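Local coordinates for protein uronate isomerase (PDB 2Q01) that catalyses the interconversion of D-glucuronate with D-fructuronate and of galacturonate with tagaturonate, as an isomerase of the metallo-dependent hydrolase superfamily, at residues 117-120 with 121-125; 7-10 with 11-15; 135-138 with 139-143; 104-107 with 108-111; 157-160 with 161-164. All blocks are in the same frame, centred on the assembly; numbering follows the deposited sequence.

Interaction 1: residues 117-120 with 121-125; sequences VWLN and HVFSQ
Leu119 and Phe123 meet one helical turn apart and illustrate how an aromatic ring can settle on the backbone of the preceding turn. With its CG anti to the carbonyl carbon and beside the backbone N (chi1 -67°), Phe123 lays one ring face on Leu119 O, which stands 3.2 Å from Phe123 CG, toward the rim. The same oxygen accepts the helical bond from Phe123 N at 2.8 Å, while Leu119 CB reaches Phe123 CE1 at 4.2 Å. Asn120 comes to the ring differently: its OD1 lies at the edge, near the ring plane and 3.7 Å from Phe123 CD1, with amide and ring planes 61° apart. That OD1 is buried without a polar partner, whereas Asn120 O is gripped twice, by Ser124 OG at 2.7 Å and, from above the carbonyl plane, by Ser124 N at 3.0 Å. His121 sets its CB 3.4 Å from Trp118 O and turns its ring away, onto Ala427 and Asp430 of helix 425-445. An alanine in place of Phe123 would probably uncover Leu119 O, open a gap beside Asn120 OD1 and cost Tyr141 its edge-to-face partner. These are the i to i+3 and i to i+4 contacts of an alpha helix, here helix 114-126, largely buried over this turn and widening into a pi-type turn at 122-125.

Interaction 2: residues 7-10 with 11-15; sequences LSFH and EDRLF
Arg13 sets its CG between the backbone N and the carbonyl carbon (chi1 57°) and then runs extended to NE, a course that carries its guanidinium back over Phe9; His10, its CG anti to the backbone N, brings ND1 beside Asp12 N. The Phe9 ring and the guanidinium lie 22° apart, with Phe9 CE2 over a guanidinium face and 3.3 Å from Arg13 NE. Lower on the chain, Arg13 CD makes a CH-pi contact, 3.9 Å from the centroid of the Phe9 ring. The guanidinium is fixed from two directions: NH1 donates to His10 O at 2.7 Å, approaching from above the carbonyl plane, and NH2 forms a salt bridge with Asp430 of helix 425-445. The NH1 bond spans the ends of a type I beta turn from His10 to Arg13, which overlaps a type II turn from Asp12 to Phe15 in the loop leading to helix 19-30; Phe9 stands just before it. The His10 ring turns its edge to the first turn, where ND1 accepts from Asp12 N at 3.0 Å in a fairly straight bond (161°). Asp12 directs its carboxylate to a salt bridge with Arg26. Against the His10 ring stacks His447 of the second subunit, which also packs on Asp12 and Arg13.

Interaction 3: residues 135-138 with 139-143; sequences ASNA and DDYFD
Phe142 N donates to Ala138 O at 3.0 Å, in the carbonyl plane, and Tyr141 N reaches Asn137 O at 3.2 Å; the two bonds build the first turn of helix 138-149. The Asn137 side chain, its CG roughly anti to the backbone N (chi1 -153°), follows the chain forward to meet Tyr141. There ND2 sits 3.4 Å from Tyr141 CE1, at the edge of the ring and near its plane, while the amide plane stands almost perpendicular to the ring, at 87°. Both donors are held by the preceding loop: Asn137 ND2 by Phe132 O, Tyr141 OH by Glu131 O. Asp139 leaves in another direction, its OD2 forming salt bridges with Arg97 and Arg101 of helix 96-105. A water lies between Asn137 OD1 and Asp140 OD2, though other acceptors nearby compete for its two hydrogens and both bonds cannot be taken as certain. The amide and carboxylate planes on its two flanks are nearly parallel, 15° apart, with Asn137 OD1 3.8 Å from Asp140 OD2.

Interaction 4: residues 104-107 with 108-111; sequences ASHF and YLFR
Tyr108 brings its ring back to Ser105, whose O lies at the ring edge, in plane, 3.3 Å from Tyr108 CE1; the ring gets there because its CG lies between backbone N and carbonyl carbon (chi1 72°). Phe107 N, Leu109 N, Phe110 N and Arg111 N each bond to the oxygen three residues earlier. Leu109 N gives to His106 O and Phe110 N to Phe107 O, both at 3.2 Å and both from well above the carbonyl plane. Ala104 O also accepts, at 2.8 Å, from a water, which takes a weak bond from Tyr108 N. Ser105 OG is hydrogen-bonded to Arg101 O and His106 ND1 to Val102 O. Phe107 CD1 and Phe110 CD1 touch at 3.9 Å, the two side chains crossing at about a right angle. A serine replacing Tyr108 would probably strip Ser105 O of its aromatic neighbour and leave Tyr410 of the second subunit without its edge-to-face partner. The i to i+3 hydrogen bonds are those of a 3-10 turn, here following helix 96-105 at a subunit interface.

Interaction 5: residues 157-160 with 161-164; sequences RALF and DRFN
Leu159 and Phe163 form the close side of this turn, the leucine meeting the ring with its carbonyl over one face and its side chain alongside. Leu159 O lies 3.1 Å from Phe163 CG and accepts from Phe163 N at 2.9 Å. Further out the two side chains run together and Leu159 CD2 touches Phe163 CZ at 3.8 Å. Phe160 is buried too, on Ile165 and Leu168 of strand 165-169, and the edge of its ring receives Asp161 OD2 in plane, 3.8 Å from Phe160 CD2. Asp161 OD1 stands 3.1 Å from Arg157 O, two acceptors that cannot bond to each other, and the carboxylate is instead held by Trp189 NE1 at OD1 and by a salt bridge to Arg480 at OD2. Helix 156-162 ends here in a Schellman motif: Asn164 takes a positive phi (64°), its N bonds to Asp161 O at 3.2 Å, and the chain passes on into strand 165-169, the middle strand of the three-stranded parallel sheet. The other side is looser. Exposed Arg162 starts with its CG anti to the backbone N (chi1 -160°), and its bends at chi2 and chi3 bring the guanidinium alongside Leu159, whose CD2 lies over one face, only as near as 4.1 Å to Arg162 NH2; Phe154 supplies a cation-pi partner.

Overall arrangement
From the N terminus the five contacts follow in series as interactions 2, 4, 1, 3 and 5; none encloses or crosses another, and each closes no more than a turn or two. Interaction 1 is the hub. Phe9 of interaction 2 packs on Asn120, His121 and Ser124, Phe107 of interaction 4 on Leu119, and Tyr141 of interaction 3 on Phe123, which joins the N-terminal loop, the 3-10 turn after helix 96-105 and helix 138-149 to helix 114-126. Interactions 3 and 4 also touch, Ala138 on Ala104 and Ala135 on Ser105, as do 2 and 3, Leu7 on Tyr141. Interaction 5, where helix 156-162 gives way to strand 165-169, touches none. Interactions 2 and 4 both reach the second subunit.

Interaction 1: residues 117-120 with 121-125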
loop_
_atom_site.group_PDB
_atom_site.type_symbol
_atom_site.label_atom_id
_atom_site.label_comp_id
_atom_site.label_asym_id
_atom_site.label_seq_id
_atom_site.Cartn_x
_atom_site.Cartn_y
_atom_site.Cartn_z
ATOM N N VAL B 117 6.102 -23.107 5.611
ATOM C CA VAL B 117 4.815 -23.685 5.974
ATOM C C VAL B 117 4.423 -24.843 5.042
ATOM O O VAL B 117 4.040 -25.910 5.524
ATOM C CB VAL B 117 3.694 -22.601 6.036
ATOM C CG1 VAL B 117 2.347 -23.224 6.330
ATOM C CG2 VAL B 117 4.008 -21.542 7.097
ATOM N N TRP B 118 4.553 -24.647 3.725
ATOM C CA TRP B 118 4.119 -25.658 2.747
ATOM C C TRP B 118 4.976 -26.918 2.757
ATOM O O TRP B 118 4.441 -28.020 2.742
ATOM C CB TRP B 118 4.072 -25.107 1.317
ATOM C CG TRP B 118 3.198 -23.907 1.114
ATOM C CD1 TRP B 118 1.982 -23.657 1.690
ATOM C CD2 TRP B 118 3.463 -22.803 0.241
ATOM N NE1 TRP B 118 1.484 -22.456 1.243
ATOM C CE2 TRP B 118 2.371 -21.910 0.353
ATOM C CE3 TRP B 118 4.525 -22.474 -0.618
ATOM C CZ2 TRP B 118 2.308 -20.708 -0.364
ATOM C CZ3 TRP B 118 4.464 -21.279 -1.329
ATOM C CH2 TRP B 118 3.362 -20.409 -1.195
ATOM N N LEU B 119 6.295 -26.749 2.780
ATOM C CA LEU B 119 7.215 -27.881 2.757
ATOM C C LEU B 119 7.210 -28.686 4.043
ATOM O O LEU B 119 7.315 -29.910 3.994
ATOM C CB LEU B 119 8.642 -27.435 2.438
ATOM C CG LEU B 119 9.028 -27.219 0.976
ATOM C CD1 LEU B 119 10.426 -26.652 0.929
ATOM C CD2 LEU B 119 8.949 -28.516 0.187
ATOM N N ASN B 120 7.081 -28.011 5.184
ATOM C CA ASN B 120 6.967 -28.715 6.462
ATOM C C ASN B 120 5.634 -29.436 6.635
ATOM O O ASN B 120 5.563 -30.429 7.352
ATOM C CB ASN B 120 7.260 -27.793 7.651
ATOM C CG ASN B 120 8.749 -27.463 7.785
ATOM O OD1 ASN B 120 9.617 -28.309 7.556
ATOM N ND2 ASN B 120 9.042 -26.227 8.171
ATOM N N HIS B 121 4.591 -28.938 5.970
ATOM C CA HIS B 121 3.322 -29.653 5.848
ATOM C C HIS B 121 3.540 -30.936 5.048
ATOM O O HIS B 121 3.087 -32.000 5.455
ATOM C CB HIS B 121 2.263 -28.757 5.192
ATOM C CG HIS B 121 0.891 -29.363 5.111
ATOM N ND1 HIS B 121 -0.205 -28.800 5.731
ATOM C CD2 HIS B 121 0.427 -30.452 4.451
ATOM C CE1 HIS B 121 -1.277 -29.530 5.479
ATOM N NE2 HIS B 121 -0.922 -30.541 4.707
ATOM N N VAL B 122 4.250 -30.835 3.927
ATOM C CA VAL B 122 4.544 -31.998 3.079
ATOM C C VAL B 122 5.400 -33.029 3.829
ATOM O O VAL B 122 5.116 -34.225 3.792
ATOM C CB VAL B 122 5.226 -31.580 1.743
ATOM C CG1 VAL B 122 5.600 -32.795 0.909
ATOM C CG2 VAL B 122 4.306 -30.684 0.940
ATOM N N PHE B 123 6.423 -32.548 4.533
ATOM C CA PHE B 123 7.339 -33.416 5.268
ATOM C C PHE B 123 6.652 -34.153 6.409
ATOM O O PHE B 123 6.864 -35.348 6.580
ATOM C CB PHE B 123 8.532 -32.629 5.819
ATOM C CG PHE B 123 9.462 -32.093 4.764
ATOM C CD1 PHE B 123 10.226 -30.960 5.020
ATOM C CD2 PHE B 123 9.583 -32.712 3.525
ATOM C CE1 PHE B 123 11.098 -30.452 4.059
ATOM C CE2 PHE B 123 10.447 -32.210 2.559
ATOM C CZ PHE B 123 11.207 -31.079 2.827
ATOM N N SER B 124 5.822 -33.441 7.169
ATOM C CA SER B 124 5.191 -34.002 8.364
ATOM C C SER B 124 3.869 -34.723 8.111
ATOM O O SER B 124 3.587 -35.727 8.766
ATOM C CB SER B 124 4.997 -32.928 9.434
ATOM O OG SER B 124 4.036 -31.977 9.024
ATOM N N GLN B 125 3.063 -34.216 7.177
ATOM C CA GLN B 125 1.742 -34.801 6.913
ATOM C C GLN B 125 1.730 -35.816 5.770
ATOM O O GLN B 125 1.010 -36.809 5.836
ATOM C CB GLN B 125 0.684 -33.719 6.647
ATOM C CG GLN B 125 0.612 -32.604 7.685
ATOM C CD GLN B 125 0.117 -33.084 9.029
ATOM O OE1 GLN B 125 0.756 -32.849 10.053
ATOM N NE2 GLN B 125 -1.024 -33.767 9.034
#

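Interaction 2: residues 7-10 with 11-15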
loop_
_atom_site.group_PDB
_atom_site.type_symbol
_atom_site.label_atom_id
_atom_site.label_comp_id
_atom_site.label_asym_id
_atom_site.label_seq_id
_atom_site.Cartn_x
_atom_site.Cartn_y
_atom_site.Cartn_z
ATOM N N LEU B 7 10.749 -31.893 14.141
ATOM C CA LEU B 7 9.787 -31.202 13.292
ATOM C C LEU B 7 8.512 -31.021 14.105
ATOM O O LEU B 7 7.723 -31.953 14.263
ATOM C CB LEU B 7 9.496 -31.992 12.010
ATOM C CG LEU B 7 9.230 -31.262 10.679
ATOM C CD1 LEU B 7 9.006 -32.269 9.564
ATOM C CD2 LEU B 7 8.072 -30.278 10.722
ATOM N N SER B 8 8.333 -29.814 14.627
ATOM C CA SER B 8 7.146 -29.461 15.387
ATOM C C SER B 8 6.182 -28.687 14.490
ATOM O O SER B 8 6.388 -27.501 14.211
ATOM C CB SER B 8 7.535 -28.637 16.618
ATOM O OG SER B 8 6.393 -28.269 17.371
ATOM N N PHE B 9 5.142 -29.371 14.022
ATOM C CA PHE B 9 4.128 -28.736 13.187
ATOM C C PHE B 9 2.810 -28.631 13.950
ATOM O O PHE B 9 2.039 -29.601 14.023
ATOM C CB PHE B 9 3.957 -29.490 11.867
ATOM C CG PHE B 9 3.611 -28.597 10.704
ATOM C CD1 PHE B 9 4.391 -27.472 10.411
ATOM C CD2 PHE B 9 2.520 -28.884 9.894
ATOM C CE1 PHE B 9 4.082 -26.644 9.345
ATOM C CE2 PHE B 9 2.205 -28.064 8.819
ATOM C CZ PHE B 9 2.989 -26.942 8.541
ATOM N N HIS B 10 2.572 -27.440 14.503
ATOM C CA HIS B 10 1.530 -27.199 15.507
ATOM C C HIS B 10 0.122 -27.182 14.924
ATOM O O HIS B 10 -0.072 -26.784 13.779
ATOM C CB HIS B 10 1.813 -25.881 16.221
ATOM C CG HIS B 10 1.187 -25.769 17.578
ATOM N ND1 HIS B 10 -0.084 -25.275 17.775
ATOM C CD2 HIS B 10 1.671 -26.058 18.809
ATOM C CE1 HIS B 10 -0.361 -25.274 19.066
ATOM N NE2 HIS B 10 0.688 -25.744 19.716
ATOM N N GLU B 11 -0.850 -27.610 15.728
ATOM C CA GLU B 11 -2.257 -27.690 15.317
ATOM C C GLU B 11 -2.874 -26.317 15.096
ATOM O O GLU B 11 -3.802 -26.175 14.306
ATOM C CB GLU B 11 -3.098 -28.399 16.380
ATOM C CG GLU B 11 -2.664 -29.801 16.766
ATOM C CD GLU B 11 -3.514 -30.375 17.894
ATOM O OE1 GLU B 11 -3.448 -31.601 18.128
ATOM O OE2 GLU B 11 -4.251 -29.602 18.548
ATOM N N ASP B 12 -2.366 -25.322 15.822
ATOM C CA ASP B 12 -2.932 -23.976 15.832
ATOM C C ASP B 12 -2.116 -22.985 15.014
ATOM O O ASP B 12 -2.145 -21.788 15.286
ATOM C CB ASP B 12 -3.050 -23.466 17.269
ATOM C CG ASP B 12 -4.155 -24.147 18.049
ATOM O OD1 ASP B 12 -4.006 -24.252 19.283
ATOM O OD2 ASP B 12 -5.168 -24.567 17.444
ATOM N N ARG B 13 -1.390 -23.489 14.021
ATOM C CA ARG B 13 -0.583 -22.649 13.142
ATOM C C ARG B 13 -1.457 -21.680 12.342
ATOM O O ARG B 13 -2.590 -22.009 11.974
ATOM C CB ARG B 13 0.264 -23.515 12.203
ATOM C CG ARG B 13 -0.545 -24.477 11.355
ATOM C CD ARG B 13 0.325 -25.384 10.515
ATOM N NE ARG B 13 -0.476 -26.325 9.734
ATOM C CZ ARG B 13 -0.935 -27.488 10.188
ATOM N NH1 ARG B 13 -0.679 -27.876 11.431
ATOM N NH2 ARG B 13 -1.656 -28.269 9.398
ATOM N N LEU B 14 -0.929 -20.476 12.114
ATOM C CA LEU B 14 -1.591 -19.416 11.324
ATOM C C LEU B 14 -2.803 -18.729 11.986
ATOM O O LEU B 14 -3.315 -17.734 11.467
ATOM C CB LEU B 14 -1.916 -19.882 9.882
ATOM C CG LEU B 14 -0.815 -20.605 9.079
ATOM C CD1 LEU B 14 -1.364 -21.222 7.816
ATOM C CD2 LEU B 14 0.343 -19.699 8.760
ATOM N N PHE B 15 -3.253 -19.250 13.127
ATOM C CA PHE B 15 -4.305 -18.602 13.918
ATOM C C PHE B 15 -3.659 -17.512 14.766
ATOM O O PHE B 15 -2.496 -17.655 15.151
ATOM C CB PHE B 15 -5.023 -19.610 14.828
ATOM C CG PHE B 15 -5.701 -20.734 14.094
ATOM C CD1 PHE B 15 -6.254 -20.543 12.822
ATOM C CD2 PHE B 15 -5.802 -21.988 14.687
ATOM C CE1 PHE B 15 -6.874 -21.590 12.148
ATOM C CE2 PHE B 15 -6.429 -23.050 14.023
ATOM C CZ PHE B 15 -6.964 -22.853 12.751
#

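Interaction 3: residues 135-138 with 139-143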
loop_
_atom_site.group_PDB
_atom_site.type_symbol
_atom_site.label_atom_id
_atom_site.label_comp_id
_atom_site.label_asym_id
_atom_site.label_seq_id
_atom_site.Cartn_x
_atom_site.Cartn_y
_atom_site.Cartn_z
ATOM N N ALA B 135 21.524 -30.052 7.158
ATOM C CA ALA B 135 22.632 -30.608 6.378
ATOM C C ALA B 135 22.949 -32.058 6.765
ATOM O O ALA B 135 23.170 -32.904 5.897
ATOM C CB ALA B 135 23.869 -29.734 6.516
ATOM N N SER B 136 22.943 -32.338 8.068
ATOM C CA SER B 136 23.221 -33.680 8.597
ATOM C C SER B 136 22.040 -34.653 8.449
ATOM O O SER B 136 22.191 -35.862 8.631
ATOM C CB SER B 136 23.634 -33.584 10.067
ATOM O OG SER B 136 22.636 -32.916 10.819
ATOM N N ASN B 137 20.873 -34.111 8.121
ATOM C CA ASN B 137 19.641 -34.876 7.993
ATOM C C ASN B 137 19.307 -35.146 6.532
ATOM O O ASN B 137 18.373 -35.889 6.229
ATOM C CB ASN B 137 18.507 -34.078 8.635
ATOM C CG ASN B 137 17.394 -34.950 9.148
ATOM O OD1 ASN B 137 17.470 -36.178 9.103
ATOM N ND2 ASN B 137 16.343 -34.319 9.651
ATOM N N ALA B 138 20.096 -34.541 5.642
ATOM C CA ALA B 138 19.810 -34.460 4.208
ATOM C C ALA B 138 19.620 -35.803 3.521
ATOM O O ALA B 138 18.617 -36.018 2.835
ATOM C CB ALA B 138 20.902 -33.681 3.512
ATOM N N ASP B 139 20.588 -36.695 3.711
ATOM C CA ASP B 139 20.604 -37.994 3.040
ATOM C C ASP B 139 19.466 -38.900 3.496
ATOM O O ASP B 139 18.927 -39.671 2.703
ATOM C CB ASP B 139 21.960 -38.682 3.239
ATOM C CG ASP B 139 23.070 -38.028 2.428
ATOM O OD1 ASP B 139 24.045 -37.533 3.037
ATOM O OD2 ASP B 139 22.964 -38.002 1.182
ATOM N N ASP B 140 19.103 -38.787 4.772
ATOM C CA ASP B 140 17.995 -39.549 5.331
ATOM C C ASP B 140 16.677 -39.122 4.692
ATOM O O ASP B 140 15.862 -39.972 4.342
ATOM C CB ASP B 140 17.944 -39.398 6.855
ATOM C CG ASP B 140 16.831 -40.220 7.490
ATOM O OD1 ASP B 140 16.771 -41.445 7.249
ATOM O OD2 ASP B 140 16.017 -39.635 8.236
ATOM N N TYR B 141 16.489 -37.810 4.530
ATOM C CA TYR B 141 15.324 -37.250 3.832
ATOM C C TYR B 141 15.228 -37.719 2.384
ATOM O O TYR B 141 14.153 -38.113 1.935
ATOM C CB TYR B 141 15.366 -35.723 3.844
ATOM C CG TYR B 141 14.471 -35.053 4.857
ATOM C CD1 TYR B 141 14.889 -34.864 6.174
ATOM C CD2 TYR B 141 13.214 -34.572 4.491
ATOM C CE1 TYR B 141 14.072 -34.231 7.107
ATOM C CE2 TYR B 141 12.392 -33.937 5.417
ATOM C CZ TYR B 141 12.826 -33.770 6.723
ATOM O OH TYR B 141 12.017 -33.141 7.642
ATOM N N PHE B 142 16.355 -37.684 1.670
ATOM C CA PHE B 142 16.384 -37.996 0.240
ATOM C C PHE B 142 15.872 -39.395 -0.062
ATOM O O PHE B 142 14.866 -39.546 -0.754
ATOM C CB PHE B 142 17.786 -37.804 -0.361
ATOM C CG PHE B 142 17.829 -37.988 -1.856
ATOM C CD1 PHE B 142 18.259 -39.188 -2.417
ATOM C CD2 PHE B 142 17.419 -36.966 -2.707
ATOM C CE1 PHE B 142 18.284 -39.362 -3.802
ATOM C CE2 PHE B 142 17.447 -37.128 -4.089
ATOM C CZ PHE B 142 17.876 -38.330 -4.636
ATOM N N ASP B 143 16.554 -40.405 0.474
ATOM C CA ASP B 143 16.229 -41.792 0.140
ATOM C C ASP B 143 14.948 -42.323 0.788
ATOM O O ASP B 143 14.379 -43.294 0.297
ATOM C CB ASP B 143 17.426 -42.736 0.352
ATOM C CG ASP B 143 18.153 -42.493 1.661
ATOM O OD1 ASP B 143 19.401 -42.477 1.645
ATOM O OD2 ASP B 143 17.489 -42.318 2.706
HETATM O O HOH W 1 14.896 -37.160 9.208
#

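Interaction 4: residues 104-107 with 108-111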
loop_
_atom_site.group_PDB
_atom_site.type_symbol
_atom_site.label_atom_id
_atom_site.label_comp_id
_atom_site.label_asym_id
_atom_site.label_seq_id
_atom_site.Cartn_x
_atom_site.Cartn_y
_atom_site.Cartn_z
ATOM N N ALA B 104 19.136 -28.703 1.262
ATOM C CA ALA B 104 19.035 -29.004 2.684
ATOM C C ALA B 104 19.934 -28.091 3.509
ATOM O O ALA B 104 19.500 -27.560 4.539
ATOM C CB ALA B 104 19.384 -30.443 2.935
ATOM N N SER B 105 21.164 -27.887 3.027
ATOM C CA SER B 105 22.150 -27.007 3.677
ATOM C C SER B 105 21.784 -25.525 3.598
ATOM O O SER B 105 22.388 -24.695 4.281
ATOM C CB SER B 105 23.536 -27.219 3.072
ATOM O OG SER B 105 23.939 -28.570 3.199
ATOM N N HIS B 106 20.799 -25.209 2.761
ATOM C CA HIS B 106 20.326 -23.845 2.574
ATOM C C HIS B 106 18.838 -23.690 2.900
ATOM O O HIS B 106 18.231 -22.674 2.568
ATOM C CB HIS B 106 20.607 -23.385 1.142
ATOM C CG HIS B 106 22.053 -23.121 0.870
ATOM N ND1 HIS B 106 22.834 -23.969 0.115
ATOM C CD2 HIS B 106 22.861 -22.107 1.256
ATOM C CE1 HIS B 106 24.061 -23.485 0.042
ATOM N NE2 HIS B 106 24.105 -22.356 0.728
ATOM N N PHE B 107 18.265 -24.692 3.564
ATOM C CA PHE B 107 16.844 -24.689 3.921
ATOM C C PHE B 107 16.494 -23.597 4.942
ATOM O O PHE B 107 15.355 -23.141 4.992
ATOM C CB PHE B 107 16.411 -26.085 4.397
ATOM C CG PHE B 107 14.930 -26.230 4.638
ATOM C CD1 PHE B 107 14.004 -25.824 3.675
ATOM C CD2 PHE B 107 14.458 -26.785 5.828
ATOM C CE1 PHE B 107 12.633 -25.953 3.900
ATOM C CE2 PHE B 107 13.091 -26.925 6.059
ATOM C CZ PHE B 107 12.176 -26.510 5.091
ATOM N N TYR B 108 17.490 -23.163 5.720
ATOM C CA TYR B 108 17.356 -22.046 6.676
ATOM C C TYR B 108 16.932 -20.714 6.027
ATOM O O TYR B 108 16.354 -19.851 6.683
ATOM C CB TYR B 108 18.665 -21.859 7.465
ATOM C CG TYR B 108 19.810 -21.273 6.661
ATOM C CD1 TYR B 108 20.596 -22.082 5.842
ATOM C CD2 TYR B 108 20.111 -19.911 6.720
ATOM C CE1 TYR B 108 21.641 -21.554 5.101
ATOM C CE2 TYR B 108 21.160 -19.374 5.981
ATOM C CZ TYR B 108 21.916 -20.203 5.169
ATOM O OH TYR B 108 22.956 -19.698 4.427
ATOM N N LEU B 109 17.220 -20.565 4.737
ATOM C CA LEU B 109 16.879 -19.345 4.014
ATOM C C LEU B 109 15.376 -19.078 4.042
ATOM O O LEU B 109 14.938 -17.928 4.027
ATOM C CB LEU B 109 17.372 -19.424 2.568
ATOM C CG LEU B 109 18.681 -18.697 2.257
ATOM C CD1 LEU B 109 19.540 -18.580 3.508
ATOM C CD2 LEU B 109 19.439 -19.407 1.146
ATOM N N PHE B 110 14.593 -20.151 4.084
ATOM C CA PHE B 110 13.138 -20.061 3.988
ATOM C C PHE B 110 12.413 -19.725 5.301
ATOM O O PHE B 110 11.187 -19.773 5.363
ATOM C CB PHE B 110 12.585 -21.337 3.354
ATOM C CG PHE B 110 13.117 -21.596 1.970
ATOM C CD1 PHE B 110 14.189 -22.460 1.769
ATOM C CD2 PHE B 110 12.553 -20.962 0.867
ATOM C CE1 PHE B 110 14.687 -22.695 0.491
ATOM C CE2 PHE B 110 13.043 -21.191 -0.415
ATOM C CZ PHE B 110 14.110 -22.057 -0.605
ATOM N N ARG B 111 13.172 -19.377 6.338
ATOM C CA ARG B 111 12.609 -18.920 7.609
ATOM C C ARG B 111 11.741 -17.680 7.400
ATOM O O ARG B 111 12.220 -16.644 6.929
ATOM C CB ARG B 111 13.727 -18.612 8.620
ATOM C CG ARG B 111 14.317 -19.841 9.273
ATOM C CD ARG B 111 15.614 -19.532 10.000
ATOM N NE ARG B 111 16.334 -20.754 10.363
ATOM C CZ ARG B 111 17.460 -20.788 11.074
ATOM N NH1 ARG B 111 18.031 -21.952 11.349
ATOM N NH2 ARG B 111 18.021 -19.667 11.514
HETATM O O HOH W 2 19.218 -25.536 6.416
#

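Interaction 5: residues 157-160 with 161-164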
loop_
_atom_site.group_PDB
_atom_site.type_symbol
_atom_site.label_atom_id
_atom_site.label_comp_id
_atom_site.label_asym_id
_atom_site.label_seq_id
_atom_site.Cartn_x
_atom_site.Cartn_y
_atom_site.Cartn_z
ATOM N N ARG B 157 -2.433 -40.877 -9.195
ATOM C CA ARG B 157 -3.863 -41.143 -8.999
ATOM C C ARG B 157 -4.200 -41.490 -7.549
ATOM O O ARG B 157 -5.230 -41.060 -7.025
ATOM C CB ARG B 157 -4.331 -42.282 -9.903
ATOM C CG ARG B 157 -4.432 -41.934 -11.373
ATOM C CD ARG B 157 -4.983 -43.114 -12.168
ATOM N NE ARG B 157 -5.073 -42.806 -13.589
ATOM C CZ ARG B 157 -5.408 -43.680 -14.532
ATOM N NH1 ARG B 157 -5.690 -44.936 -14.216
ATOM N NH2 ARG B 157 -5.466 -43.292 -15.797
ATOM N N ALA B 158 -3.327 -42.268 -6.912
ATOM C CA ALA B 158 -3.504 -42.679 -5.520
ATOM C C ALA B 158 -3.392 -41.494 -4.566
ATOM O O ALA B 158 -4.111 -41.426 -3.569
ATOM C CB ALA B 158 -2.497 -43.752 -5.154
ATOM N N LEU B 159 -2.489 -40.570 -4.887
ATOM C CA LEU B 159 -2.297 -39.343 -4.117
ATOM C C LEU B 159 -3.458 -38.372 -4.299
ATOM O O LEU B 159 -3.865 -37.710 -3.348
ATOM C CB LEU B 159 -0.990 -38.667 -4.523
ATOM C CG LEU B 159 0.317 -39.197 -3.933
ATOM C CD1 LEU B 159 1.508 -38.677 -4.731
ATOM C CD2 LEU B 159 0.453 -38.815 -2.473
ATOM N N PHE B 160 -3.981 -38.299 -5.524
ATOM C CA PHE B 160 -5.158 -37.495 -5.863
ATOM C C PHE B 160 -6.354 -37.878 -4.993
ATOM O O PHE B 160 -7.106 -37.012 -4.546
ATOM C CB PHE B 160 -5.494 -37.703 -7.342
ATOM C CG PHE B 160 -6.536 -36.755 -7.899
ATOM C CD1 PHE B 160 -6.150 -35.605 -8.575
ATOM C CD2 PHE B 160 -7.899 -37.042 -7.798
ATOM C CE1 PHE B 160 -7.097 -34.744 -9.115
ATOM C CE2 PHE B 160 -8.852 -36.187 -8.338
ATOM C CZ PHE B 160 -8.450 -35.036 -8.998
ATOM N N ASP B 161 -6.519 -39.177 -4.760
ATOM C CA ASP B 161 -7.619 -39.688 -3.944
ATOM C C ASP B 161 -7.393 -39.475 -2.448
ATOM O O ASP B 161 -8.320 -39.111 -1.723
ATOM C CB ASP B 161 -7.863 -41.163 -4.253
ATOM C CG ASP B 161 -8.144 -41.409 -5.724
ATOM O OD1 ASP B 161 -7.884 -42.535 -6.204
ATOM O OD2 ASP B 161 -8.618 -40.471 -6.402
ATOM N N ARG B 162 -6.157 -39.690 -2.001
ATOM C CA ARG B 162 -5.776 -39.473 -0.609
ATOM C C ARG B 162 -5.888 -38.007 -0.200
ATOM O O ARG B 162 -6.230 -37.705 0.947
ATOM C CB ARG B 162 -4.349 -39.960 -0.356
ATOM C CG ARG B 162 -4.054 -40.223 1.116
ATOM C CD ARG B 162 -2.738 -39.612 1.549
ATOM N NE ARG B 162 -1.587 -40.350 1.035
ATOM C CZ ARG B 162 -0.365 -40.292 1.553
ATOM N NH1 ARG B 162 -0.116 -39.532 2.617
ATOM N NH2 ARG B 162 0.609 -41.003 1.007
ATOM N N PHE B 163 -5.603 -37.104 -1.141
ATOM C CA PHE B 163 -5.649 -35.664 -0.883
ATOM C C PHE B 163 -7.081 -35.120 -0.863
ATOM O O PHE B 163 -7.315 -33.990 -0.416
ATOM C CB PHE B 163 -4.812 -34.895 -1.909
ATOM C CG PHE B 163 -3.318 -35.057 -1.747
ATOM C CD1 PHE B 163 -2.759 -35.517 -0.553
ATOM C CD2 PHE B 163 -2.462 -34.707 -2.791
ATOM C CE1 PHE B 163 -1.379 -35.652 -0.414
ATOM C CE2 PHE B 163 -1.081 -34.832 -2.660
ATOM C CZ PHE B 163 -0.538 -35.306 -1.470
ATOM N N ASN B 164 -8.021 -35.938 -1.336
ATOM C CA ASN B 164 -9.445 -35.606 -1.396
ATOM C C ASN B 164 -9.690 -34.440 -2.350
ATOM O O ASN B 164 -10.407 -33.490 -2.037
ATOM C CB ASN B 164 -10.039 -35.360 0.008
ATOM C CG ASN B 164 -11.558 -35.487 0.045
ATOM O OD1 ASN B 164 -12.207 -34.960 0.951
ATOM N ND2 ASN B 164 -12.128 -36.180 -0.940
#